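Local coordinates for biofilm-associated surface protein (Staphylococcus aureus, PDB 7C7U) that probably promotes biofilm formation as a cell wall-anchored surface protein whose switch-like behaviour modulates functional amyloid assembly, at residues A[28-33]-A[178-183]; A[67-72]-A[172-177]; A[254-259]-A[299-304]; A[522-527]-A[584-589]; A[542-547]-A[559-564]. All coordinates share one frame; numbering follows the deposited sequence.

Interactions 1 and 2 touch and belong to the same large mixed sheet region: interaction 2 is nested along the chain inside the loop closed by interaction 1. Interaction 1 is partly buried, combining a salt bridge with hydroxyl and water bonds between loops; interaction 2 is a surface contact of stacked arginines. Interaction 3, centred about 27 Å from the centre of interaction 1, is a backbone-bonded strand pair in a four-stranded sheet. Interactions 4 and 5, with centres about 9 Å apart, lie in the C-terminal sandwich and reach neighbouring strands, 581-588 and 545-550. Interaction 4 is mainly apolar contact between the two sheets, whereas interaction 5 is a hydrogen-bonded hairpin within one.

Interaction 1. Residues A[28-33]-A[178-183]; sequences DNYTFA and VRTSES
Val178 ends the short strand 176-178, which runs parallel to strand 26-27, and meets Asn29 and Phe32 where both segments leave that pair as loops. Residues Asn29 to Phe32 form a type I beta turn, within which Asn29 OD1 accepts from Thr31 N in an Asx turn. Val178 CG1 rests 3.5 Å from Asn29 O and 4.0 Å from Phe32 CB, the valine and phenylalanine side chains crossing at about a right angle; Tyr70 and Phe118 meet the Phe32 ring edge-to-face. Arg179 then bends at CG-CD to lie alongside Asp28 in a side-on salt bridge. Its NE is 3.0 Å from Asp28 OD2 and its NH2 3.2 Å from Asp28 OD1, with the two planes 21° apart and both oxygens met from above the carboxylate plane. The next residue, Thr180, holds OG1 between its backbone N and carbonyl carbon (chi1 51°), aimed at Phe32 O, to which it donates over 2.7 Å in the carbonyl plane. A water accepts from both Asn29 N (2.8 Å) and Thr180 N (3.2 Å), bridging the loops. Last comes Ser181, whose CA-H points to Ala33 O, CA to O 3.4 Å, with 155° at the hydrogen.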
# COMPACT_ATOMS: atom_id res chain seq x y z
N ASP A 28 -8.78 -5.85 -9.32
CA ASP A 28 -9.08 -5.62 -10.73
C ASP A 28 -10.52 -6.00 -11.05
O ASP A 28 -11.02 -7.04 -10.60
CB ASP A 28 -8.13 -6.38 -11.64
CG ASP A 28 -6.68 -5.99 -11.42
OD1 ASP A 28 -6.02 -6.61 -10.55
OD2 ASP A 28 -6.20 -5.07 -12.11
N ASN A 29 -11.19 -5.13 -11.79
CA ASN A 29 -12.50 -5.42 -12.37
C ASN A 29 -12.63 -4.47 -13.56
O ASN A 29 -12.93 -3.29 -13.39
CB ASN A 29 -13.63 -5.23 -11.37
CG ASN A 29 -14.99 -5.61 -11.93
OD1 ASN A 29 -15.22 -5.56 -13.14
ND2 ASN A 29 -15.92 -5.98 -11.05
N TYR A 30 -12.38 -5.01 -14.76
CA TYR A 30 -12.28 -4.20 -15.97
C TYR A 30 -13.62 -3.68 -16.46
O TYR A 30 -13.65 -2.95 -17.47
CB TYR A 30 -11.59 -5.01 -17.07
CG TYR A 30 -10.27 -5.61 -16.61
CD1 TYR A 30 -10.15 -6.97 -16.37
CD2 TYR A 30 -9.16 -4.80 -16.37
CE1 TYR A 30 -8.95 -7.52 -15.94
CE2 TYR A 30 -7.95 -5.34 -15.93
CZ TYR A 30 -7.86 -6.71 -15.72
OH TYR A 30 -6.68 -7.28 -15.29
N THR A 31 -14.73 -4.01 -15.81
CA THR A 31 -16.01 -3.49 -16.25
C THR A 31 -16.26 -2.06 -15.78
O THR A 31 -17.17 -1.40 -16.30
CB THR A 31 -17.15 -4.40 -15.77
OG1 THR A 31 -17.28 -4.28 -14.36
CG2 THR A 31 -16.84 -5.85 -16.12
N PHE A 32 -15.49 -1.56 -14.82
CA PHE A 32 -15.64 -0.20 -14.31
C PHE A 32 -14.66 0.74 -15.01
O PHE A 32 -13.44 0.56 -14.92
CB PHE A 32 -15.43 -0.13 -12.80
CG PHE A 32 -16.59 -0.64 -12.01
CD1 PHE A 32 -17.71 0.15 -11.83
CD2 PHE A 32 -16.55 -1.90 -11.43
CE1 PHE A 32 -18.78 -0.30 -11.09
CE2 PHE A 32 -17.62 -2.36 -10.69
CZ PHE A 32 -18.73 -1.56 -10.52
N ALA A 33 -15.19 1.74 -15.70
CA ALA A 33 -14.35 2.79 -16.24
C ALA A 33 -13.97 3.78 -15.13
O ALA A 33 -14.44 3.69 -13.99
CB ALA A 33 -15.06 3.49 -17.40
N VAL A 178 -11.16 -0.70 -6.97
CA VAL A 178 -11.19 -1.15 -8.36
C VAL A 178 -10.22 -0.28 -9.16
O VAL A 178 -10.48 0.91 -9.37
CB VAL A 178 -12.61 -1.08 -8.94
CG1 VAL A 178 -12.64 -1.63 -10.37
CG2 VAL A 178 -13.59 -1.81 -8.02
N ARG A 179 -9.13 -0.88 -9.62
CA ARG A 179 -8.00 -0.10 -10.13
C ARG A 179 -8.41 0.86 -11.24
O ARG A 179 -8.03 2.04 -11.23
CB ARG A 179 -6.91 -1.06 -10.62
CG ARG A 179 -5.68 -0.41 -11.25
CD ARG A 179 -4.67 -1.48 -11.66
NE ARG A 179 -4.86 -2.72 -10.89
CZ ARG A 179 -4.10 -3.09 -9.86
NH1 ARG A 179 -3.08 -2.33 -9.47
NH2 ARG A 179 -4.35 -4.22 -9.22
N THR A 180 -9.23 0.40 -12.18
CA THR A 180 -9.55 1.22 -13.34
C THR A 180 -10.57 2.32 -13.03
O THR A 180 -10.79 3.18 -13.88
CB THR A 180 -10.08 0.34 -14.48
OG1 THR A 180 -11.12 -0.50 -13.97
CG2 THR A 180 -8.97 -0.53 -15.02
N SER A 181 -11.17 2.32 -11.85
CA SER A 181 -12.17 3.31 -11.51
C SER A 181 -11.58 4.58 -10.90
O SER A 181 -12.30 5.59 -10.80
CB SER A 181 -13.18 2.73 -10.52
OG SER A 181 -12.61 2.63 -9.23
N GLU A 182 -10.31 4.56 -10.53
CA GLU A 182 -9.74 5.55 -9.64
C GLU A 182 -9.47 6.87 -10.35
O GLU A 182 -8.90 6.90 -11.45
CB GLU A 182 -8.46 5.02 -9.00
CG GLU A 182 -7.87 5.95 -7.96
CD GLU A 182 -6.36 5.83 -7.85
OE1 GLU A 182 -5.82 4.72 -8.08
OE2 GLU A 182 -5.71 6.85 -7.51
N SER A 183 -9.85 7.96 -9.70
CA SER A 183 -9.52 9.27 -10.20
C SER A 183 -9.23 10.16 -9.00
O SER A 183 -9.72 9.91 -7.90
CB SER A 183 -10.67 9.85 -11.01
OG SER A 183 -10.21 10.83 -11.90
O HOH W 1 -10.01 -2.66 -12.27

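Interaction 2. Residues A[67-72]-A[172-177]; sequences GNRYKI and SRENKI
Arg69 lays its guanidinium flat on that of Arg173: the group centres are 4.0 Å apart and the planes only 10° from parallel. The nearest nitrogens, Arg69 NH1 and Arg173 NH1, approach to 3.7 Å. Arg69 reaches this position with a fully extended chain, CG anti to the backbone N (chi1 -179°), whereas Arg173 is bent at its CG-CD bond. The opposite face of the Arg69 guanidinium has Tyr70 OH over its centre, a hydroxyl hydrogen-bonded to Asn29, so the group lies between a phenol oxygen and a second arginine. At its edge, in plane, is Glu174 OE2, 3.6 Å from Arg69 NH2, a long salt bridge; the stronger partner of Arg69 is Asp171, while Glu174 OE1 bonds to Thr27. The two segments are also joined at Arg69 O, which accepts from Ser172 OG (2.7 Å) and from Ser172 N (3.0 Å). These bonds join the chain entering strand 70-76 to the turn that links strands 163-171 and 176-178, a surface turn containing a G1 beta bulge at Asn175 and Lys176. The carboxylates of Asp171 and Glu174 beside Arg69 probably compensate the charge of the stacked pair and make its face-to-face arrangement tolerable.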
# COMPACT_ATOMS: atom_id res chain seq x y z
N GLY A 67 -26.75 -5.33 -7.80
CA GLY A 67 -26.37 -5.55 -6.42
C GLY A 67 -25.75 -4.32 -5.79
O GLY A 67 -25.48 -3.31 -6.44
N ASN A 68 -25.49 -4.42 -4.49
CA ASN A 68 -24.85 -3.35 -3.74
C ASN A 68 -23.40 -3.67 -3.41
O ASN A 68 -22.83 -3.07 -2.49
CB ASN A 68 -25.64 -3.03 -2.46
CG ASN A 68 -25.66 -4.20 -1.49
OD1 ASN A 68 -25.85 -5.35 -1.88
ND2 ASN A 68 -25.47 -3.90 -0.21
N ARG A 69 -22.78 -4.60 -4.14
CA ARG A 69 -21.39 -4.95 -3.85
C ARG A 69 -20.46 -3.77 -4.08
O ARG A 69 -19.58 -3.50 -3.26
CB ARG A 69 -20.94 -6.13 -4.71
CG ARG A 69 -19.51 -6.56 -4.42
CD ARG A 69 -19.02 -7.62 -5.38
NE ARG A 69 -17.61 -7.93 -5.17
CZ ARG A 69 -16.98 -8.95 -5.73
NH1 ARG A 69 -17.63 -9.77 -6.54
NH2 ARG A 69 -15.69 -9.15 -5.47
N TYR A 70 -20.66 -3.03 -5.17
CA TYR A 70 -19.72 -1.99 -5.57
C TYR A 70 -20.27 -0.62 -5.19
O TYR A 70 -21.42 -0.30 -5.49
CB TYR A 70 -19.42 -2.07 -7.06
CG TYR A 70 -18.65 -3.31 -7.42
CD1 TYR A 70 -17.34 -3.47 -7.00
CD2 TYR A 70 -19.22 -4.34 -8.16
CE1 TYR A 70 -16.62 -4.60 -7.30
CE2 TYR A 70 -18.51 -5.49 -8.48
CZ TYR A 70 -17.21 -5.61 -8.05
OH TYR A 70 -16.47 -6.73 -8.34
N LYS A 71 -19.43 0.17 -4.54
CA LYS A 71 -19.81 1.45 -3.96
C LYS A 71 -19.02 2.58 -4.61
O LYS A 71 -17.94 2.37 -5.16
CB LYS A 71 -19.55 1.47 -2.45
CG LYS A 71 -20.02 0.23 -1.70
CD LYS A 71 -21.41 0.47 -1.15
CE LYS A 71 -22.00 -0.79 -0.54
NZ LYS A 71 -23.48 -0.66 -0.40
N ILE A 72 -19.57 3.78 -4.54
CA ILE A 72 -18.87 4.99 -4.95
C ILE A 72 -18.29 5.64 -3.70
O ILE A 72 -19.02 5.89 -2.74
CB ILE A 72 -19.81 5.94 -5.71
CG1 ILE A 72 -20.24 5.31 -7.03
CG2 ILE A 72 -19.15 7.29 -5.94
CD1 ILE A 72 -21.34 6.11 -7.70
N SER A 172 -16.86 -3.73 -1.93
CA SER A 172 -17.15 -3.83 -0.50
C SER A 172 -16.95 -5.24 0.02
O SER A 172 -16.83 -5.43 1.24
CB SER A 172 -18.57 -3.37 -0.20
OG SER A 172 -19.51 -4.28 -0.72
N ARG A 173 -16.92 -6.25 -0.86
CA ARG A 173 -16.60 -7.60 -0.40
C ARG A 173 -15.13 -7.72 -0.04
O ARG A 173 -14.78 -8.36 0.96
CB ARG A 173 -16.99 -8.63 -1.46
CG ARG A 173 -16.72 -10.08 -1.04
CD ARG A 173 -17.09 -11.06 -2.14
NE ARG A 173 -18.46 -10.90 -2.61
CZ ARG A 173 -19.00 -11.61 -3.60
NH1 ARG A 173 -18.28 -12.53 -4.22
NH2 ARG A 173 -20.26 -11.39 -3.98
N GLU A 174 -14.25 -7.07 -0.81
CA GLU A 174 -12.81 -7.18 -0.59
C GLU A 174 -12.21 -5.98 0.12
O GLU A 174 -11.04 -6.05 0.53
CB GLU A 174 -12.08 -7.40 -1.92
CG GLU A 174 -12.66 -8.48 -2.81
CD GLU A 174 -11.83 -8.71 -4.06
OE1 GLU A 174 -10.85 -7.96 -4.26
OE2 GLU A 174 -12.14 -9.63 -4.84
N ASN A 175 -12.97 -4.89 0.30
CA ASN A 175 -12.44 -3.62 0.81
C ASN A 175 -11.21 -3.19 0.02
O ASN A 175 -10.19 -2.79 0.58
CB ASN A 175 -12.13 -3.71 2.31
CG ASN A 175 -11.90 -2.34 2.96
OD1 ASN A 175 -12.50 -1.34 2.55
ND2 ASN A 175 -11.03 -2.30 3.97
N LYS A 176 -11.32 -3.25 -1.31
CA LYS A 176 -10.25 -2.84 -2.21
C LYS A 176 -10.78 -1.84 -3.23
O LYS A 176 -11.98 -1.78 -3.52
CB LYS A 176 -9.63 -4.03 -2.93
CG LYS A 176 -9.10 -5.09 -1.98
CD LYS A 176 -7.93 -5.82 -2.61
CE LYS A 176 -7.12 -6.56 -1.56
NZ LYS A 176 -5.86 -7.07 -2.15
N ILE A 177 -9.85 -1.06 -3.79
CA ILE A 177 -10.16 -0.11 -4.85
C ILE A 177 -10.08 -0.81 -6.20
O ILE A 177 -9.07 -1.44 -6.52
CB ILE A 177 -9.20 1.09 -4.81
CG1 ILE A 177 -9.28 1.81 -3.46
CG2 ILE A 177 -9.49 2.06 -5.96
CD1 ILE A 177 -8.12 2.77 -3.23

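Interaction 3. Residues A[254-259]-A[299-304]; sequences NYQIDK and VGNGTI
Tyr255 and Gly302 form the hydrogen-bonded pair of an antiparallel strand contact, with the short strand segments 254-257 and 301-304 running at 157° to each other. Two backbone bonds close this pair, Tyr255 N to Gly302 O and Gly302 N to Tyr255 O, each 2.9 Å. A third, from Ile257 N to Gly300 O at 2.7 Å, carries the backbone bonding on past Gln256. The flanking pairs, Asn254 with Thr303 and Gln256 with Asn301, are non-hydrogen-bonded, and weaker CA-H contacts fill in, such as Asn301 CA to Tyr255 O at 3.4 Å.

Aromatic packing comes from Tyr255. Its CG occupies the position between backbone N and carbonyl carbon (chi1 44°), which folds the ring over the partner strand, where Gly302 C lies 3.4 Å from one ring face, toward the rim. Because Gly302 has no side chain, the ring can sit directly on the backbone. Ile304 CG2 adds an apolar contact with Tyr255 CE2 at 4.3 Å.

Polar side chains line the other face. Gln256 and Asn301 lie side by side, their amide planes 18° apart, with Asn301 OD1 3.3 Å from Gln256 CG; the Gln256 amide nitrogen is bonded to Asp194. Asn254 OD1 and Thr303 OG1 are 3.1 Å apart, a possible hydrogen bond.

At the edge of the four-stranded sheet, a water donates to both Tyr255 OH and Thr303 O, and the phenol also bonds to Thr295 O. The phenol oxygen thus has polar partners although the ring is buried, which probably restrains the far end of the ring, while Gly302 packs on one face.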
# COMPACT_ATOMS: atom_id res chain seq x y z
N ASN A 254 -0.37 20.32 -22.52
CA ASN A 254 0.36 21.02 -21.47
C ASN A 254 0.27 20.21 -20.19
O ASN A 254 -0.78 19.63 -19.89
CB ASN A 254 -0.22 22.43 -21.25
CG ASN A 254 -0.33 23.23 -22.53
OD1 ASN A 254 0.54 24.04 -22.85
ND2 ASN A 254 -1.39 22.97 -23.31
N TYR A 255 1.36 20.16 -19.42
CA TYR A 255 1.40 19.28 -18.26
C TYR A 255 2.20 19.95 -17.15
O TYR A 255 3.12 20.73 -17.40
CB TYR A 255 1.97 17.88 -18.65
CG TYR A 255 3.19 17.98 -19.53
CD1 TYR A 255 4.46 18.05 -18.98
CD2 TYR A 255 3.06 18.09 -20.91
CE1 TYR A 255 5.58 18.19 -19.79
CE2 TYR A 255 4.16 18.24 -21.73
CZ TYR A 255 5.42 18.30 -21.17
OH TYR A 255 6.53 18.45 -21.98
N GLN A 256 1.80 19.68 -15.91
CA GLN A 256 2.46 20.22 -14.72
C GLN A 256 2.85 19.04 -13.83
O GLN A 256 1.98 18.27 -13.41
CB GLN A 256 1.55 21.20 -13.98
CG GLN A 256 1.06 22.40 -14.86
CD GLN A 256 0.41 23.53 -14.06
OE1 GLN A 256 -0.08 23.32 -12.95
NE2 GLN A 256 0.38 24.75 -14.64
N ILE A 257 4.14 18.90 -13.56
CA ILE A 257 4.65 17.81 -12.70
C ILE A 257 5.08 18.43 -11.38
O ILE A 257 5.83 19.42 -11.37
CB ILE A 257 5.81 17.05 -13.38
CG1 ILE A 257 5.45 16.67 -14.82
CG2 ILE A 257 6.24 15.78 -12.57
CD1 ILE A 257 4.28 15.69 -14.94
N ASP A 258 4.60 17.87 -10.27
CA ASP A 258 4.93 18.39 -8.94
C ASP A 258 6.43 18.60 -8.80
O ASP A 258 7.22 17.67 -8.99
CB ASP A 258 4.42 17.41 -7.88
CG ASP A 258 4.42 18.02 -6.49
OD1 ASP A 258 5.48 18.49 -6.03
OD2 ASP A 258 3.36 18.03 -5.84
N LYS A 259 6.82 19.83 -8.47
CA LYS A 259 8.23 20.20 -8.36
C LYS A 259 9.00 19.31 -7.36
O LYS A 259 10.20 19.06 -7.54
CB LYS A 259 8.34 21.67 -7.97
CG LYS A 259 7.75 22.01 -6.62
CD LYS A 259 7.83 23.52 -6.35
CE LYS A 259 7.35 23.85 -4.95
NZ LYS A 259 8.21 23.15 -3.93
N VAL A 299 10.16 24.21 -12.61
CA VAL A 299 9.03 24.05 -11.71
C VAL A 299 8.12 22.90 -12.13
O VAL A 299 7.11 22.64 -11.46
CB VAL A 299 8.23 25.36 -11.60
CG1 VAL A 299 7.30 25.55 -12.78
CG2 VAL A 299 7.47 25.43 -10.27
N GLY A 300 8.51 22.14 -13.14
CA GLY A 300 7.79 20.95 -13.52
C GLY A 300 6.79 21.12 -14.65
O GLY A 300 6.05 20.18 -14.94
N ASN A 301 6.78 22.28 -15.30
CA ASN A 301 5.83 22.58 -16.37
C ASN A 301 6.41 22.28 -17.74
O ASN A 301 7.60 22.50 -17.99
CB ASN A 301 5.40 24.05 -16.31
CG ASN A 301 4.63 24.36 -15.07
OD1 ASN A 301 4.12 23.46 -14.40
ND2 ASN A 301 4.53 25.64 -14.74
N GLY A 302 5.55 21.80 -18.64
CA GLY A 302 5.97 21.57 -20.01
C GLY A 302 4.79 21.63 -20.95
O GLY A 302 3.62 21.68 -20.54
N THR A 303 5.12 21.62 -22.24
CA THR A 303 4.13 21.66 -23.30
C THR A 303 4.70 20.92 -24.50
O THR A 303 5.91 20.92 -24.73
CB THR A 303 3.76 23.11 -23.66
OG1 THR A 303 2.83 23.11 -24.74
CG2 THR A 303 4.99 23.88 -24.07
N ILE A 304 3.82 20.26 -25.25
CA ILE A 304 4.24 19.54 -26.45
C ILE A 304 3.21 19.81 -27.54
O ILE A 304 2.01 19.89 -27.26
CB ILE A 304 4.43 18.03 -26.19
CG1 ILE A 304 4.99 17.35 -27.44
CG2 ILE A 304 3.11 17.37 -25.79
CD1 ILE A 304 5.22 15.89 -27.31
O HOH W 2 8.15 18.72 -24.20

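Interaction 4. Residues A[522-527]-A[584-589]; sequences PAPSIN and STASKD
Pro524 presses its ring onto strand 581-588, touching Ser584, Thr585 and Ala586. Its CD lies 3.9 Å from Ala586 CB and 3.7 Å from Ala586 N, while CG approaches Ser584 OG to 3.5 Å and Thr585 C to 3.7 Å. Ile526 adds a second foothold: its CG1 is 3.5 Å from Ser584 OG, and its CD1 packs 3.9 Å from Ser584 CB. The CB of Ile526 does not point straight at the strand, but CG1 stands anti to the carbonyl carbon (chi1 -52°) and brings the end of the side chain across. All these contacts are van der Waals in kind, and the one polar side-chain atom in their midst, Ser584 OG, is hydrogen-bonded to Ser596 OG.

In the next shell, strand 591-600 holds strand 581-588 through backbone bonds of Ser584 with Ser596 and Ala586 with Ser593, and Ser593 OG also accepts from Ala586 N. Val546, from the neighbouring strand on the other side, packs against Pro524, Ser584 and Ala586. The opposing segment is positioned by backbone bonds from Ser525 to Asn539 and from Asn527 to Val537. Sheet 525-526, 535-539, 567-571 thus faces sheet 555-560, 545-550, 581-588, 591-600, a strand order consistent with an immunoglobulin-like beta sandwich.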
# COMPACT_ATOMS: atom_id res chain seq x y z
N PRO A 522 21.45 -30.60 28.17
CA PRO A 522 21.10 -29.20 27.91
C PRO A 522 19.64 -28.92 28.24
O PRO A 522 18.80 -29.81 28.31
CB PRO A 522 21.37 -29.03 26.41
CG PRO A 522 21.18 -30.39 25.84
CD PRO A 522 21.65 -31.36 26.92
N ALA A 523 19.35 -27.63 28.44
CA ALA A 523 17.98 -27.21 28.64
C ALA A 523 17.16 -27.54 27.39
O ALA A 523 17.68 -27.46 26.27
CB ALA A 523 17.91 -25.72 28.95
N PRO A 524 15.91 -27.97 27.54
CA PRO A 524 15.05 -28.12 26.36
C PRO A 524 14.55 -26.75 25.88
O PRO A 524 15.00 -25.72 26.40
CB PRO A 524 13.90 -29.00 26.88
CG PRO A 524 13.83 -28.67 28.34
CD PRO A 524 15.23 -28.35 28.79
N SER A 525 13.65 -26.74 24.90
CA SER A 525 12.99 -25.51 24.45
C SER A 525 11.54 -25.81 24.12
O SER A 525 11.15 -26.96 23.91
CB SER A 525 13.69 -24.89 23.23
OG SER A 525 13.66 -25.75 22.10
N ILE A 526 10.72 -24.75 24.10
CA ILE A 526 9.29 -24.84 23.80
C ILE A 526 9.01 -24.04 22.54
O ILE A 526 9.45 -22.89 22.42
CB ILE A 526 8.44 -24.31 24.97
CG1 ILE A 526 8.84 -24.99 26.28
CG2 ILE A 526 6.96 -24.53 24.71
CD1 ILE A 526 8.34 -24.29 27.52
N ASN A 527 8.29 -24.64 21.60
CA ASN A 527 7.88 -23.90 20.41
C ASN A 527 6.74 -22.94 20.77
O ASN A 527 6.01 -23.17 21.74
CB ASN A 527 7.43 -24.84 19.30
CG ASN A 527 8.59 -25.60 18.67
OD1 ASN A 527 9.76 -25.33 18.95
ND2 ASN A 527 8.26 -26.55 17.80
N SER A 584 10.26 -25.15 30.89
CA SER A 584 10.42 -26.59 30.87
C SER A 584 11.80 -26.95 31.40
O SER A 584 12.74 -26.15 31.36
CB SER A 584 10.23 -27.16 29.46
OG SER A 584 11.09 -26.52 28.53
N THR A 585 11.91 -28.18 31.90
CA THR A 585 13.19 -28.79 32.21
C THR A 585 13.18 -30.21 31.69
O THR A 585 12.12 -30.83 31.53
CB THR A 585 13.51 -28.79 33.73
OG1 THR A 585 12.44 -29.43 34.43
CG2 THR A 585 13.67 -27.36 34.26
N ALA A 586 14.37 -30.75 31.43
CA ALA A 586 14.52 -32.12 30.96
C ALA A 586 15.30 -32.92 31.99
O ALA A 586 16.10 -32.37 32.76
CB ALA A 586 15.25 -32.17 29.61
N SER A 587 15.06 -34.23 32.01
CA SER A 587 15.81 -35.12 32.88
C SER A 587 16.17 -36.38 32.12
O SER A 587 15.43 -36.83 31.24
CB SER A 587 15.03 -35.47 34.16
OG SER A 587 13.83 -36.15 33.84
N LYS A 588 17.33 -36.95 32.48
CA LYS A 588 17.88 -38.13 31.82
C LYS A 588 19.06 -38.67 32.61
O LYS A 588 19.99 -37.93 32.93
CB LYS A 588 18.32 -37.80 30.39
CG LYS A 588 18.79 -39.03 29.59
CD LYS A 588 19.11 -38.67 28.14
CE LYS A 588 19.51 -39.91 27.35
NZ LYS A 588 20.01 -39.56 25.98
N ASP A 589 19.03 -39.97 32.93
CA ASP A 589 20.18 -40.64 33.54
C ASP A 589 20.60 -39.98 34.85
O ASP A 589 21.79 -39.88 35.17
CB ASP A 589 21.35 -40.70 32.55
CG ASP A 589 21.00 -41.47 31.28
OD1 ASP A 589 20.17 -42.40 31.35
OD2 ASP A 589 21.58 -41.18 30.21

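Interaction 5. Residues A[542-547]-A[559-564]; sequences SGSTVT and VTIPAD
Val546 and Val559 exchange two backbone hydrogen bonds, Val546 N to Val559 O at 2.7 Å and Val559 N to Val546 O at 2.9 Å. Two residues along, Ile561 N donates to Ser544 O over 2.9 Å, almost perfectly straight, with 178° at the hydrogen. Gly543 N continues the series to Ile561 O, also 2.9 Å. Beyond the strands, Ser542 OG stands anti to its own backbone N (chi1 -178°), a turn that carries it between two carbonyl oxygens, 2.6 Å from Pro562 O and 2.8 Å from Ala563 O.

The segments belong to a beta hairpin, strand 545-550 returning as strand 555-560 at the edge of the four-stranded sheet of the C-terminal sandwich. Thr545 with Thr560 is its non-hydrogen-bonded pair, Val546 with Val559 its hydrogen-bonded one. The two threonine hydroxyls meet on the face that carries Thr545 and Thr560, at 2.4 Å between Thr545 OG1 and Thr560 OG1, a separation so short that its exact value is doubtful; either oxygen could be the donor. Both OG1 atoms lie anti to their own carbonyl carbons, which turns them toward each other.

On the side of Val546 and Val559 the contact is mostly apolar. Ile561 CD1 packs 3.5 Å from Val546 CG2 and also leans on the side chain of Ser544, whose OG is bonded to Thr541 O. Ile561 CG2 rests on the backbone at Ser542, while Ala568 from strand 567-571 contacts Val559, Ile561 and Pro562.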
# COMPACT_ATOMS: atom_id res chain seq x y z
N SER A 542 17.54 -36.54 22.65
CA SER A 542 16.80 -37.78 22.49
C SER A 542 16.90 -38.63 23.76
O SER A 542 17.96 -38.71 24.40
CB SER A 542 17.34 -38.53 21.28
OG SER A 542 16.63 -39.73 21.05
N GLY A 543 15.79 -39.25 24.14
CA GLY A 543 15.71 -40.05 25.34
C GLY A 543 15.55 -39.28 26.64
O GLY A 543 15.34 -39.91 27.68
N SER A 544 15.64 -37.96 26.62
CA SER A 544 15.31 -37.17 27.79
C SER A 544 13.80 -37.00 27.90
O SER A 544 13.08 -36.99 26.90
CB SER A 544 15.98 -35.79 27.74
OG SER A 544 15.35 -34.94 26.80
N THR A 545 13.32 -36.86 29.13
CA THR A 545 11.91 -36.58 29.37
C THR A 545 11.76 -35.11 29.73
O THR A 545 12.42 -34.62 30.66
CB THR A 545 11.36 -37.49 30.47
OG1 THR A 545 11.42 -38.85 30.04
CG2 THR A 545 9.91 -37.13 30.79
N VAL A 546 10.91 -34.41 28.99
CA VAL A 546 10.70 -32.97 29.14
C VAL A 546 9.35 -32.73 29.81
O VAL A 546 8.33 -33.29 29.38
CB VAL A 546 10.76 -32.25 27.79
CG1 VAL A 546 10.58 -30.74 27.98
CG2 VAL A 546 12.07 -32.54 27.10
N THR A 547 9.35 -31.89 30.84
CA THR A 547 8.15 -31.55 31.60
C THR A 547 7.92 -30.05 31.50
O THR A 547 8.84 -29.26 31.73
CB THR A 547 8.29 -31.99 33.06
OG1 THR A 547 8.60 -33.39 33.11
CG2 THR A 547 7.00 -31.73 33.83
N VAL A 559 6.63 -35.44 28.40
CA VAL A 559 6.85 -36.32 27.25
C VAL A 559 8.32 -36.73 27.22
O VAL A 559 9.21 -35.94 27.54
CB VAL A 559 6.41 -35.65 25.93
CG1 VAL A 559 7.33 -34.49 25.57
CG2 VAL A 559 6.35 -36.67 24.80
N THR A 560 8.55 -37.99 26.86
CA THR A 560 9.88 -38.49 26.57
C THR A 560 10.15 -38.34 25.08
O THR A 560 9.33 -38.73 24.25
CB THR A 560 10.02 -39.96 27.00
OG1 THR A 560 10.12 -40.03 28.43
CG2 THR A 560 11.25 -40.59 26.37
N ILE A 561 11.30 -37.77 24.76
CA ILE A 561 11.68 -37.54 23.36
C ILE A 561 12.19 -38.85 22.77
O ILE A 561 13.04 -39.52 23.39
CB ILE A 561 12.72 -36.43 23.27
CG1 ILE A 561 12.07 -35.11 23.68
CG2 ILE A 561 13.30 -36.34 21.86
CD1 ILE A 561 13.04 -34.06 24.08
N PRO A 562 11.67 -39.27 21.61
CA PRO A 562 11.98 -40.61 21.08
C PRO A 562 13.40 -40.74 20.55
O PRO A 562 14.13 -39.76 20.34
CB PRO A 562 10.95 -40.80 19.96
CG PRO A 562 10.50 -39.43 19.60
CD PRO A 562 10.60 -38.61 20.85
N ALA A 563 13.76 -42.00 20.27
CA ALA A 563 15.15 -42.44 20.18
C ALA A 563 15.92 -41.82 19.02
O ALA A 563 17.14 -41.66 19.11
CB ALA A 563 15.21 -43.96 20.07
N ASP A 564 15.24 -41.45 17.93
CA ASP A 564 15.92 -40.97 16.74
C ASP A 564 15.40 -39.59 16.34
O ASP A 564 15.35 -39.26 15.16
CB ASP A 564 15.75 -41.97 15.59
CG ASP A 564 17.05 -42.26 14.86
OD1 ASP A 564 17.94 -42.91 15.46
OD2 ASP A 564 17.18 -41.88 13.67